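Local coordinates for hypothetical acetyltransferase (Shewanella oneidensis, PDB 1T82), which is of uncharacterised function but, as a dimeric hotdog-fold protein of a putative thioesterase family, may act on acyl groups, at residues L15-Q20 / M76-Q81; E30-A35 / I65-T70; L44-P49 / T70-G75; A51-I54 / T59-A62; E132-L135 / K140-A143. All blocks are in the same frame, centred on the assembly; numbering follows the deposited sequence.

Contact 1 of 5, residues L15-Q20 / M76-Q81; sequences LNRLRQ and MVWLQQ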
# COMPACT_ATOMS: atom_id res chain seq x y z
N LEU B 15 -0.96 20.80 10.17
CA LEU B 15 -0.34 19.49 10.34
C LEU B 15 -1.07 18.66 11.39
O LEU B 15 -1.23 17.45 11.23
CB LEU B 15 1.14 19.63 10.70
CG LEU B 15 2.00 20.26 9.60
CD1 LEU B 15 3.39 20.52 10.13
CD2 LEU B 15 2.03 19.34 8.39
N ASN B 16 -1.50 19.30 12.47
CA ASN B 16 -2.23 18.58 13.51
C ASN B 16 -3.58 18.15 12.96
O ASN B 16 -4.06 17.05 13.24
CB ASN B 16 -2.42 19.47 14.74
CG ASN B 16 -1.19 19.50 15.63
OD1 ASN B 16 -0.63 20.56 15.91
ND2 ASN B 16 -0.76 18.32 16.07
N ARG B 17 -4.18 19.03 12.16
CA ARG B 17 -5.48 18.76 11.54
C ARG B 17 -5.35 17.57 10.60
O ARG B 17 -6.22 16.71 10.54
CB ARG B 17 -5.94 19.99 10.75
CG ARG B 17 -7.31 19.84 10.11
CD ARG B 17 -8.39 20.51 10.94
NE ARG B 17 -8.18 21.95 11.02
CZ ARG B 17 -8.24 22.77 9.98
NH1 ARG B 17 -8.04 24.08 10.15
NH2 ARG B 17 -8.49 22.30 8.77
N LEU B 18 -4.25 17.54 9.85
CA LEU B 18 -4.01 16.46 8.91
C LEU B 18 -3.87 15.14 9.66
O LEU B 18 -4.49 14.14 9.30
CB LEU B 18 -2.74 16.74 8.09
CG LEU B 18 -2.29 15.65 7.11
CD1 LEU B 18 -3.41 15.34 6.14
CD2 LEU B 18 -1.04 16.11 6.37
N ARG B 19 -3.06 15.14 10.71
CA ARG B 19 -2.82 13.95 11.52
C ARG B 19 -4.14 13.43 12.12
O ARG B 19 -4.42 12.24 12.09
CB ARG B 19 -1.81 14.27 12.62
CG ARG B 19 -1.16 13.08 13.29
CD ARG B 19 -1.97 12.58 14.46
NE ARG B 19 -2.38 13.65 15.36
CZ ARG B 19 -1.55 14.51 15.96
NH1 ARG B 19 -2.03 15.45 16.76
NH2 ARG B 19 -0.24 14.43 15.75
N GLN B 20 -4.94 14.35 12.66
CA GLN B 20 -6.22 14.01 13.27
C GLN B 20 -7.19 13.45 12.24
O GLN B 20 -7.96 12.53 12.53
CB GLN B 20 -6.82 15.25 13.93
CG GLN B 20 -8.18 15.04 14.58
CD GLN B 20 -8.19 13.87 15.53
OE1 GLN B 20 -7.35 13.77 16.43
NE2 GLN B 20 -9.15 12.97 15.35
N MSE B 76 -0.50 15.88 0.95
CA MSE B 76 -0.03 17.08 0.28
C MSE B 76 -1.18 17.74 -0.49
O MSE B 76 -1.34 18.95 -0.45
CB MSE B 76 1.12 16.77 -0.67
CG MSE B 76 1.61 17.99 -1.45
SE MSE B 76 2.13 19.47 -0.31
CE MSE B 76 4.04 19.19 -0.33
N VAL B 77 -1.98 16.94 -1.20
CA VAL B 77 -3.09 17.51 -1.94
C VAL B 77 -4.06 18.16 -0.96
O VAL B 77 -4.55 19.26 -1.20
CB VAL B 77 -3.86 16.45 -2.75
CG1 VAL B 77 -4.97 17.13 -3.56
CG2 VAL B 77 -2.91 15.71 -3.68
N TRP B 78 -4.32 17.46 0.14
CA TRP B 78 -5.22 17.96 1.17
C TRP B 78 -4.74 19.31 1.69
O TRP B 78 -5.52 20.26 1.80
CB TRP B 78 -5.28 16.95 2.32
CG TRP B 78 -6.25 17.30 3.40
CD1 TRP B 78 -7.58 16.99 3.45
CD2 TRP B 78 -5.96 18.00 4.62
NE1 TRP B 78 -8.14 17.46 4.62
CE2 TRP B 78 -7.16 18.08 5.35
CE3 TRP B 78 -4.80 18.57 5.15
CZ2 TRP B 78 -7.24 18.70 6.60
CZ3 TRP B 78 -4.87 19.19 6.39
CH2 TRP B 78 -6.08 19.25 7.10
N LEU B 79 -3.45 19.40 2.00
CA LEU B 79 -2.86 20.64 2.51
C LEU B 79 -3.02 21.79 1.53
O LEU B 79 -3.39 22.89 1.92
CB LEU B 79 -1.37 20.44 2.81
CG LEU B 79 -1.03 19.67 4.09
CD1 LEU B 79 0.43 19.27 4.08
CD2 LEU B 79 -1.34 20.54 5.30
N GLN B 80 -2.73 21.53 0.26
CA GLN B 80 -2.85 22.57 -0.75
C GLN B 80 -4.30 23.04 -0.87
O GLN B 80 -4.55 24.22 -1.09
CB GLN B 80 -2.33 22.07 -2.10
CG GLN B 80 -0.82 21.78 -2.12
CD GLN B 80 0.02 23.00 -1.78
OE1 GLN B 80 -0.36 24.13 -2.05
NE2 GLN B 80 1.20 22.76 -1.19
N GLN B 81 -5.25 22.11 -0.72
CA GLN B 81 -6.66 22.47 -0.80
C GLN B 81 -7.03 23.34 0.40
O GLN B 81 -7.78 24.30 0.27
CB GLN B 81 -7.54 21.22 -0.85
CG GLN B 81 -7.35 20.42 -2.12
CD GLN B 81 -8.34 19.28 -2.26
OE1 GLN B 81 -9.13 19.01 -1.36
NE2 GLN B 81 -8.29 18.61 -3.40
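Trp78 of the long central helix of this hotdog fold pushes its indole into the angle between Arg17 and Leu18, two successive residues of the N-terminal helix. The short helix segments run at 131° to each other with their axes 10.9 Å apart, so large side chains have to bridge the gap. Trp78 does this with CG anti to its backbone N (chi1 -176°), which sends the six-membered ring out toward the other helix. Leu18 CD1 stands above the rim of the indole, 3.7 Å from Trp78 CE3, and the two side chains run alongside each other, pointing opposite ways. Further along the same ring, Leu18 CA sits 4.2 Å from the centroid of the Trp78 six-membered ring in an off-centre CH-pi contact. Arg17 comes to the edge instead, its CG 3.3 Å from Trp78 CH2 and near the ring plane. Beyond CG the arginine chain bends twice, and its guanidinium plane ends 75° from the indole, so the two planes are far from a parallel stack; NH2 makes a weak hydrogen bond to Gln82 OE1. Trp74, one turn back, meets the Trp78 ring with nearly parallel planes, and Ile90 of strand 89-99 also touches it. The other branch of Leu18 lies crosswise to Leu79, CD2 to Leu79 CD1 at 4.2 Å.

Contact 2 of 5, residues E30-A35 / I65-T70; sequences EFMQIA and IYTIMT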
# COMPACT_ATOMS: atom_id res chain seq x y z
N GLU B 30 -3.78 4.94 12.04
CA GLU B 30 -3.58 5.06 13.48
C GLU B 30 -2.79 3.86 13.97
O GLU B 30 -1.90 4.00 14.82
CB GLU B 30 -4.93 5.12 14.18
CG GLU B 30 -4.84 5.24 15.69
CD GLU B 30 -6.21 5.31 16.34
OE1 GLU B 30 -6.98 4.34 16.20
OE2 GLU B 30 -6.51 6.34 16.98
N PHE B 31 -3.10 2.68 13.45
CA PHE B 31 -2.37 1.49 13.87
C PHE B 31 -0.91 1.62 13.44
O PHE B 31 -0.00 1.26 14.19
CB PHE B 31 -2.99 0.23 13.26
CG PHE B 31 -2.19 -1.02 13.53
CD1 PHE B 31 -1.19 -1.42 12.65
CD2 PHE B 31 -2.39 -1.75 14.70
CE1 PHE B 31 -0.40 -2.53 12.93
CE2 PHE B 31 -1.61 -2.86 15.00
CZ PHE B 31 -0.60 -3.25 14.11
N MSE B 32 -0.69 2.15 12.24
CA MSE B 32 0.67 2.32 11.72
C MSE B 32 1.40 3.50 12.35
O MSE B 32 2.60 3.69 12.12
CB MSE B 32 0.62 2.52 10.20
CG MSE B 32 0.21 1.29 9.41
SE MSE B 32 0.33 1.59 7.51
CE MSE B 32 -0.10 -0.17 6.87
N GLN B 33 0.67 4.29 13.14
CA GLN B 33 1.23 5.46 13.82
C GLN B 33 1.88 6.46 12.86
O GLN B 33 2.93 7.04 13.15
CB GLN B 33 2.24 5.02 14.89
CG GLN B 33 1.60 4.21 16.01
CD GLN B 33 0.73 5.04 16.94
OE1 GLN B 33 0.38 6.19 16.64
NE2 GLN B 33 0.38 4.47 18.09
N ILE B 34 1.25 6.65 11.71
CA ILE B 34 1.76 7.58 10.71
C ILE B 34 1.45 9.01 11.14
O ILE B 34 0.33 9.31 11.56
CB ILE B 34 1.11 7.31 9.33
CG1 ILE B 34 1.41 5.87 8.91
CG2 ILE B 34 1.64 8.30 8.30
CD1 ILE B 34 0.70 5.43 7.65
N ALA B 35 2.44 9.88 11.06
CA ALA B 35 2.23 11.26 11.46
C ALA B 35 3.13 12.22 10.70
O ALA B 35 4.25 11.87 10.32
CB ALA B 35 2.47 11.42 12.96
N ILE B 65 5.16 0.56 3.74
CA ILE B 65 5.94 1.51 2.96
C ILE B 65 5.00 2.20 1.97
O ILE B 65 4.94 3.42 1.90
CB ILE B 65 7.08 0.79 2.20
CG1 ILE B 65 8.13 0.29 3.19
CG2 ILE B 65 7.72 1.74 1.19
CD1 ILE B 65 9.27 -0.48 2.55
N TYR B 66 4.24 1.41 1.21
CA TYR B 66 3.31 1.95 0.24
C TYR B 66 2.26 2.84 0.89
O TYR B 66 1.98 3.95 0.43
CB TYR B 66 2.58 0.83 -0.51
CG TYR B 66 1.52 1.34 -1.47
CD1 TYR B 66 1.84 1.64 -2.79
CD2 TYR B 66 0.20 1.53 -1.04
CE1 TYR B 66 0.86 2.11 -3.67
CE2 TYR B 66 -0.77 2.01 -1.91
CZ TYR B 66 -0.44 2.29 -3.22
OH TYR B 66 -1.40 2.73 -4.10
N THR B 67 1.67 2.35 1.98
CA THR B 67 0.64 3.11 2.65
C THR B 67 1.11 4.47 3.15
O THR B 67 0.42 5.46 2.96
CB THR B 67 0.03 2.32 3.82
OG1 THR B 67 -0.59 1.13 3.31
CG2 THR B 67 -1.01 3.16 4.55
N ILE B 68 2.28 4.52 3.78
CA ILE B 68 2.75 5.81 4.26
C ILE B 68 3.02 6.76 3.09
O ILE B 68 2.76 7.95 3.19
CB ILE B 68 4.01 5.68 5.17
CG1 ILE B 68 4.45 7.05 5.67
CG2 ILE B 68 5.14 5.01 4.42
CD1 ILE B 68 5.48 6.98 6.79
N MSE B 69 3.52 6.22 1.99
CA MSE B 69 3.80 7.07 0.84
C MSE B 69 2.51 7.58 0.21
O MSE B 69 2.42 8.74 -0.15
CB MSE B 69 4.65 6.31 -0.19
CG MSE B 69 6.01 5.95 0.36
SE MSE B 69 7.17 4.94 -0.81
CE MSE B 69 8.19 6.39 -1.57
N THR B 70 1.51 6.72 0.09
CA THR B 70 0.26 7.18 -0.50
C THR B 70 -0.43 8.20 0.41
O THR B 70 -1.05 9.14 -0.09
CB THR B 70 -0.70 6.02 -0.83
OG1 THR B 70 -1.80 6.54 -1.58
CG2 THR B 70 -1.21 5.37 0.44
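The hydroxyl oxygen OG1 of Thr67 is hydrogen-bonded to the carbonyl of Gly63, one turn back in the central helix of the hotdog fold, and the methyl CE of Met32 lies against it at 3.8 Å. With its polar need met inside its own helix, Thr67 can present an apolar surface to the segment 30-35. Its chi1 of -63° sets OG1 beside the backbone N, close to that carbonyl, and swings CG2 round to the other side. Met32, built as selenomethionine, reaches over with a chain extended beyond CG and crosses Thr67 at about a right angle; its SE rests 3.6 Å from Thr67 CG2. Right after Met32 the helical turn closes in a Schellman motif, where Gln33 takes a positive phi (56°) and turns the chain toward strand 35-40. That turn delivers Ile34 to the same helix, one residue along from Thr67. Here the packing is purely aliphatic: the Ile34 and Ile68 side chains cross at a slant, and both branches of Ile34 are used. All four touching residues are buried, at the dimer interface: Met32 also packs on Val28 of the second subunit, and Thr67 on that subunit's own Gly63. Ile34 CG2 meets Ile68 CG1 at 4.0 Å, while Ile34 CD1 lies equally far from Ile68 CA.

Contact 3 of 5, residues L44-P49 / T70-G75; sequences LSVSAP and TLTGWG
Val46 and Leu44, two residues apart on one strand and so turned to the same side, both reach Thr72 on the central helix. The strand 44-47 and the helix segment 70-75 run at 147°, not far from antiparallel, and no hydrogen bond links them. The polar element is Thr72 OG1, which is hydrogen-bonded to Ile68 O within the helix. That bond uses chi1 -66°, the setting that lays the hydroxyl beside the backbone N, and in this position OG1 also faces the valine. The fit is tight: Val46 CB is 3.1 Å from Thr72 OG1, and Val46 CG2 follows at 3.3 Å. Apolar contacts make up the rest. Thr72 CG2 lies 3.9 Å from Val46 CG2, the two side chains set side by side with their ends pointing opposite ways. Leu44 turns its CD2 branch to the helix, 4.2 Å from Thr72 CG2. The same methyl touches helix backbone, coming within 3.5 Å of Thr72 O and 4.0 Å of Gly75 C. Because Gly75 has no side chain on this flank, the leucine can settle directly against the main chain. Val109 and Val111 of the adjacent strand 108-112 also touch Thr72. A long helix laid on a curved antiparallel sheet, its buried flank resting on aliphatic residues of the strands, is the helix-in-sheet packing that gives the hotdog fold its name.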
# COMPACT_ATOMS: atom_id res chain seq x y z
N LEU B 44 6.45 18.47 2.10
CA LEU B 44 5.80 17.80 3.22
C LEU B 44 6.64 16.58 3.59
O LEU B 44 7.01 15.79 2.72
CB LEU B 44 4.38 17.35 2.85
CG LEU B 44 3.68 16.43 3.86
CD1 LEU B 44 3.47 17.18 5.17
CD2 LEU B 44 2.35 15.94 3.30
N SER B 45 6.95 16.44 4.88
CA SER B 45 7.72 15.31 5.37
C SER B 45 6.84 14.53 6.35
O SER B 45 6.22 15.12 7.23
CB SER B 45 8.99 15.80 6.08
OG SER B 45 9.93 16.34 5.16
N VAL B 46 6.81 13.21 6.19
CA VAL B 46 5.99 12.33 7.03
C VAL B 46 6.81 11.13 7.50
O VAL B 46 7.79 10.75 6.87
CB VAL B 46 4.76 11.82 6.21
CG1 VAL B 46 3.95 10.82 7.02
CG2 VAL B 46 3.90 13.01 5.80
N SER B 47 6.42 10.53 8.62
CA SER B 47 7.14 9.36 9.12
C SER B 47 6.20 8.44 9.89
O SER B 47 5.02 8.73 10.05
CB SER B 47 8.30 9.78 10.03
OG SER B 47 9.11 8.67 10.39
N ALA B 48 6.74 7.31 10.33
CA ALA B 48 6.00 6.33 11.10
C ALA B 48 7.05 5.43 11.73
O ALA B 48 8.13 5.24 11.17
CB ALA B 48 5.08 5.50 10.19
N PRO B 49 6.75 4.91 12.92
CA PRO B 49 7.70 4.03 13.61
C PRO B 49 7.77 2.70 12.88
O PRO B 49 6.84 2.32 12.16
CB PRO B 49 7.09 3.89 15.00
CG PRO B 49 5.62 3.97 14.72
CD PRO B 49 5.55 5.12 13.74
N THR B 70 1.51 6.72 0.09
CA THR B 70 0.26 7.18 -0.50
C THR B 70 -0.43 8.20 0.41
O THR B 70 -1.05 9.14 -0.09
CB THR B 70 -0.70 6.02 -0.83
OG1 THR B 70 -1.80 6.54 -1.58
CG2 THR B 70 -1.21 5.37 0.44
N LEU B 71 -0.34 8.04 1.73
CA LEU B 71 -0.96 9.00 2.63
C LEU B 71 -0.21 10.33 2.59
O LEU B 71 -0.80 11.40 2.78
CB LEU B 71 -1.02 8.48 4.07
CG LEU B 71 -2.13 7.47 4.37
CD1 LEU B 71 -1.88 6.84 5.73
CD2 LEU B 71 -3.49 8.18 4.36
N THR B 72 1.09 10.28 2.34
CA THR B 72 1.89 11.50 2.26
C THR B 72 1.47 12.29 1.02
O THR B 72 1.30 13.51 1.08
CB THR B 72 3.40 11.17 2.23
OG1 THR B 72 3.78 10.60 3.48
CG2 THR B 72 4.22 12.44 2.00
N GLY B 73 1.27 11.59 -0.09
CA GLY B 73 0.84 12.25 -1.32
C GLY B 73 -0.55 12.83 -1.11
O GLY B 73 -0.81 13.99 -1.42
N TRP B 74 -1.45 12.00 -0.58
CA TRP B 74 -2.82 12.41 -0.31
C TRP B 74 -2.78 13.65 0.60
O TRP B 74 -3.48 14.63 0.35
CB TRP B 74 -3.57 11.27 0.38
CG TRP B 74 -5.04 11.53 0.58
CD1 TRP B 74 -6.06 11.14 -0.24
CD2 TRP B 74 -5.65 12.22 1.68
NE1 TRP B 74 -7.27 11.55 0.28
CE2 TRP B 74 -7.05 12.21 1.46
CE3 TRP B 74 -5.15 12.84 2.83
CZ2 TRP B 74 -7.95 12.81 2.35
CZ3 TRP B 74 -6.05 13.43 3.72
CH2 TRP B 74 -7.43 13.41 3.46
N GLY B 75 -1.95 13.57 1.64
CA GLY B 75 -1.83 14.67 2.58
C GLY B 75 -1.38 15.97 1.94
O GLY B 75 -1.82 17.05 2.35

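Contact 4 of 5, residues A51-I54 / T59-A62; sequences APNI and TMFA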
# COMPACT_ATOMS: atom_id res chain seq x y z
N ALA B 51 8.20 -0.36 14.42
CA ALA B 51 7.51 -1.39 15.21
C ALA B 51 6.21 -2.02 14.71
O ALA B 51 6.16 -3.23 14.52
CB ALA B 51 7.32 -0.88 16.65
N PRO B 52 5.15 -1.23 14.51
CA PRO B 52 3.90 -1.83 14.03
C PRO B 52 3.93 -2.16 12.55
O PRO B 52 3.08 -2.88 12.03
CB PRO B 52 2.86 -0.76 14.36
CG PRO B 52 3.63 0.51 14.14
CD PRO B 52 4.99 0.22 14.74
N ASN B 53 4.95 -1.64 11.88
CA ASN B 53 5.12 -1.80 10.44
C ASN B 53 6.17 -2.81 9.99
O ASN B 53 6.61 -2.77 8.84
CB ASN B 53 5.42 -0.43 9.84
CG ASN B 53 4.32 0.57 10.12
OD1 ASN B 53 4.54 1.61 10.75
ND2 ASN B 53 3.12 0.26 9.66
N ILE B 54 6.58 -3.71 10.87
CA ILE B 54 7.60 -4.68 10.50
C ILE B 54 7.12 -5.89 9.70
O ILE B 54 5.91 -6.14 9.54
CB ILE B 54 8.34 -5.21 11.75
CG1 ILE B 54 7.36 -5.91 12.70
CG2 ILE B 54 9.03 -4.06 12.47
CD1 ILE B 54 8.03 -6.51 13.94
N THR B 59 12.28 -5.40 9.13
CA THR B 59 12.49 -4.19 8.33
C THR B 59 11.08 -3.74 7.97
O THR B 59 10.12 -4.45 8.27
CB THR B 59 13.30 -4.45 7.04
OG1 THR B 59 12.70 -5.48 6.26
CG2 THR B 59 14.73 -4.83 7.40
N MSE B 60 10.92 -2.58 7.34
CA MSE B 60 9.55 -2.16 7.07
C MSE B 60 8.82 -2.95 5.99
O MSE B 60 9.33 -3.19 4.89
CB MSE B 60 9.48 -0.66 6.75
CG MSE B 60 8.06 -0.10 6.91
SE MSE B 60 7.91 1.82 6.72
CE MSE B 60 8.12 2.24 8.60
N PHE B 61 7.61 -3.37 6.34
CA PHE B 61 6.73 -4.15 5.46
C PHE B 61 6.38 -3.37 4.20
O PHE B 61 6.05 -2.18 4.26
CB PHE B 61 5.46 -4.52 6.25
CG PHE B 61 4.39 -5.17 5.42
CD1 PHE B 61 4.67 -6.26 4.61
CD2 PHE B 61 3.09 -4.69 5.47
CE1 PHE B 61 3.67 -6.89 3.87
CE2 PHE B 61 2.07 -5.31 4.74
CZ PHE B 61 2.36 -6.40 3.94
N ALA B 62 6.43 -4.05 3.06
CA ALA B 62 6.13 -3.43 1.77
C ALA B 62 4.79 -2.70 1.75
O ALA B 62 4.66 -1.64 1.13
CB ALA B 62 6.17 -4.48 0.66
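Asn53 O accepts a hydrogen bond from Phe61 N across the loop that joins strand 43-47 to the central helix of the hotdog fold. The bond is short and almost straight, 2.8 Å between Phe61 N and Asn53 O with 177° at the hydrogen, and the donor sits nearly along the C=O axis. Phe61 is the N-cap residue, so this bond ties the start of helix 62-84 to the earlier arm of the loop. Two weaker CA-H...O contacts flank it: Met60 CA stands 3.5 Å from Asn53 O, and Ile54 CA lies 3.4 Å from Thr59 O. The backbones of Ile54 and Met60 form a single beta bridge here. Apolar contacts are fewer. Met60, a selenomethionine bent at chi3 (-92°), folds its end back so that CG and CE both come to 4.0 Å from Asn53 CB. The ring of Phe61 leads away from the bridge and packs on Ile26 of the second subunit, while Ile54 packs on Pro27 of that same neighbouring chain. The loop thus forms part of the dimer interface. At the root of the Phe61 side chain, CB lies 3.3 Å from Asn53 O and 3.7 Å from Ile54 O.

Contact 5 of 5, residues E132-L135 / K140-A143; sequences EVQL and KLCA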
# COMPACT_ATOMS: atom_id res chain seq x y z
N GLU B 132 5.12 12.92 -6.75
CA GLU B 132 6.23 12.00 -6.59
C GLU B 132 6.57 11.98 -5.11
O GLU B 132 6.80 13.03 -4.52
CB GLU B 132 7.43 12.47 -7.39
CG GLU B 132 8.62 11.54 -7.30
CD GLU B 132 9.76 12.01 -8.18
OE1 GLU B 132 10.40 13.02 -7.83
OE2 GLU B 132 10.00 11.37 -9.22
N VAL B 133 6.60 10.80 -4.52
CA VAL B 133 6.93 10.67 -3.11
C VAL B 133 8.18 9.83 -2.99
O VAL B 133 8.33 8.83 -3.69
CB VAL B 133 5.78 9.99 -2.32
CG1 VAL B 133 6.14 9.93 -0.84
CG2 VAL B 133 4.48 10.75 -2.52
N GLN B 134 9.10 10.23 -2.12
CA GLN B 134 10.34 9.48 -1.92
C GLN B 134 10.48 9.10 -0.46
O GLN B 134 10.13 9.87 0.43
CB GLN B 134 11.55 10.30 -2.35
CG GLN B 134 11.59 10.62 -3.83
CD GLN B 134 12.92 11.21 -4.24
OE1 GLN B 134 13.36 12.23 -3.71
NE2 GLN B 134 13.58 10.57 -5.20
N LEU B 135 11.01 7.91 -0.20
CA LEU B 135 11.20 7.46 1.17
C LEU B 135 12.68 7.24 1.44
O LEU B 135 13.36 6.52 0.71
CB LEU B 135 10.41 6.16 1.41
CG LEU B 135 10.43 5.57 2.82
CD1 LEU B 135 9.13 4.82 3.08
CD2 LEU B 135 11.63 4.67 3.00
N LYS B 140 19.34 7.62 3.00
CA LYS B 140 19.44 6.82 1.78
C LYS B 140 18.06 6.59 1.19
O LYS B 140 17.12 6.25 1.91
CB LYS B 140 20.10 5.47 2.07
CG LYS B 140 20.24 4.61 0.82
CD LYS B 140 20.91 3.28 1.12
CE LYS B 140 20.04 2.41 2.00
NZ LYS B 140 20.67 1.09 2.26
N LEU B 141 17.95 6.77 -0.12
CA LEU B 141 16.68 6.56 -0.83
C LEU B 141 16.38 5.07 -0.84
O LEU B 141 17.13 4.28 -1.40
CB LEU B 141 16.78 7.08 -2.27
CG LEU B 141 15.52 6.90 -3.12
CD1 LEU B 141 14.37 7.65 -2.47
CD2 LEU B 141 15.75 7.40 -4.54
N CYS B 142 15.26 4.68 -0.22
CA CYS B 142 14.89 3.27 -0.14
C CYS B 142 13.65 2.87 -0.95
O CYS B 142 13.44 1.69 -1.21
CB CYS B 142 14.69 2.86 1.32
SG CYS B 142 16.20 2.89 2.31
N ALA B 143 12.84 3.85 -1.33
CA ALA B 143 11.64 3.57 -2.12
C ALA B 143 11.19 4.80 -2.90
O ALA B 143 11.34 5.93 -2.43
CB ALA B 143 10.51 3.04 -1.23
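Leu135 faces two residues of the neighbouring strand, Cys142 and Ala143, in a classic beta bulge next to the turn of the hairpin formed by strands 127-137 and 140-152 of the hotdog sheet. Both of its backbone polar atoms are used. Leu135 N donates to Ala143 O at 3.0 Å, with 165° at the hydrogen. Leu135 O takes two donors: Cys142 N gives the stronger bond, 2.8 Å and 169° at the hydrogen, whereas Ala143 N adds a weak one at 3.4 Å. The extra residue is accommodated by the backbone of Cys142, whose psi of -18° departs from the extended values of its neighbours and brings two successive N-H groups round to one carbonyl. Cys142 is also joined by backbone hydrogen bonds to Leu100 and Ala101, just past strand 89-99. Among the side chains, NE2 of Gln134 bonds to Gln144 OE1 on the second strand of the hairpin, which ties the polar end of the glutamine across to that strand. Leu141 is laid perpendicular to the aliphatic part of Gln134, whose CB is 3.9 Å from Leu141 CD1. Leu135 and Ala143 point to the same face of the sheet, the one covered by Ile65 and Met69 of the central helix. Leu135 CB lies 4.1 Å from Ala143 CB there, and Leu135 CD2 rests 3.9 Å from Cys142 CB.

How the contacts relate
Helix 62-84 ties the set together. Contacts 2, 3 and 1 follow one another along it, with 2 and 3 sharing Thr70 and their centres about 7 Å apart; contact 4 holds the loop that leads into its start. Contact 5 lies on the sheet facing it, where Met69 CE of the segment 65-70 packs against Val133 and Ala143. In sequence, contacts 2 and 3 interleave, contact 4 falls within the span of 1, 2 and 3, and contact 5 comes last. Contacts 1 and 4, with centres about 24 Å apart, lie toward opposite ends of the helix; contacts 2 and 4 both touch the second subunit, so the start of the helix and its leading loop lie at the dimer interface.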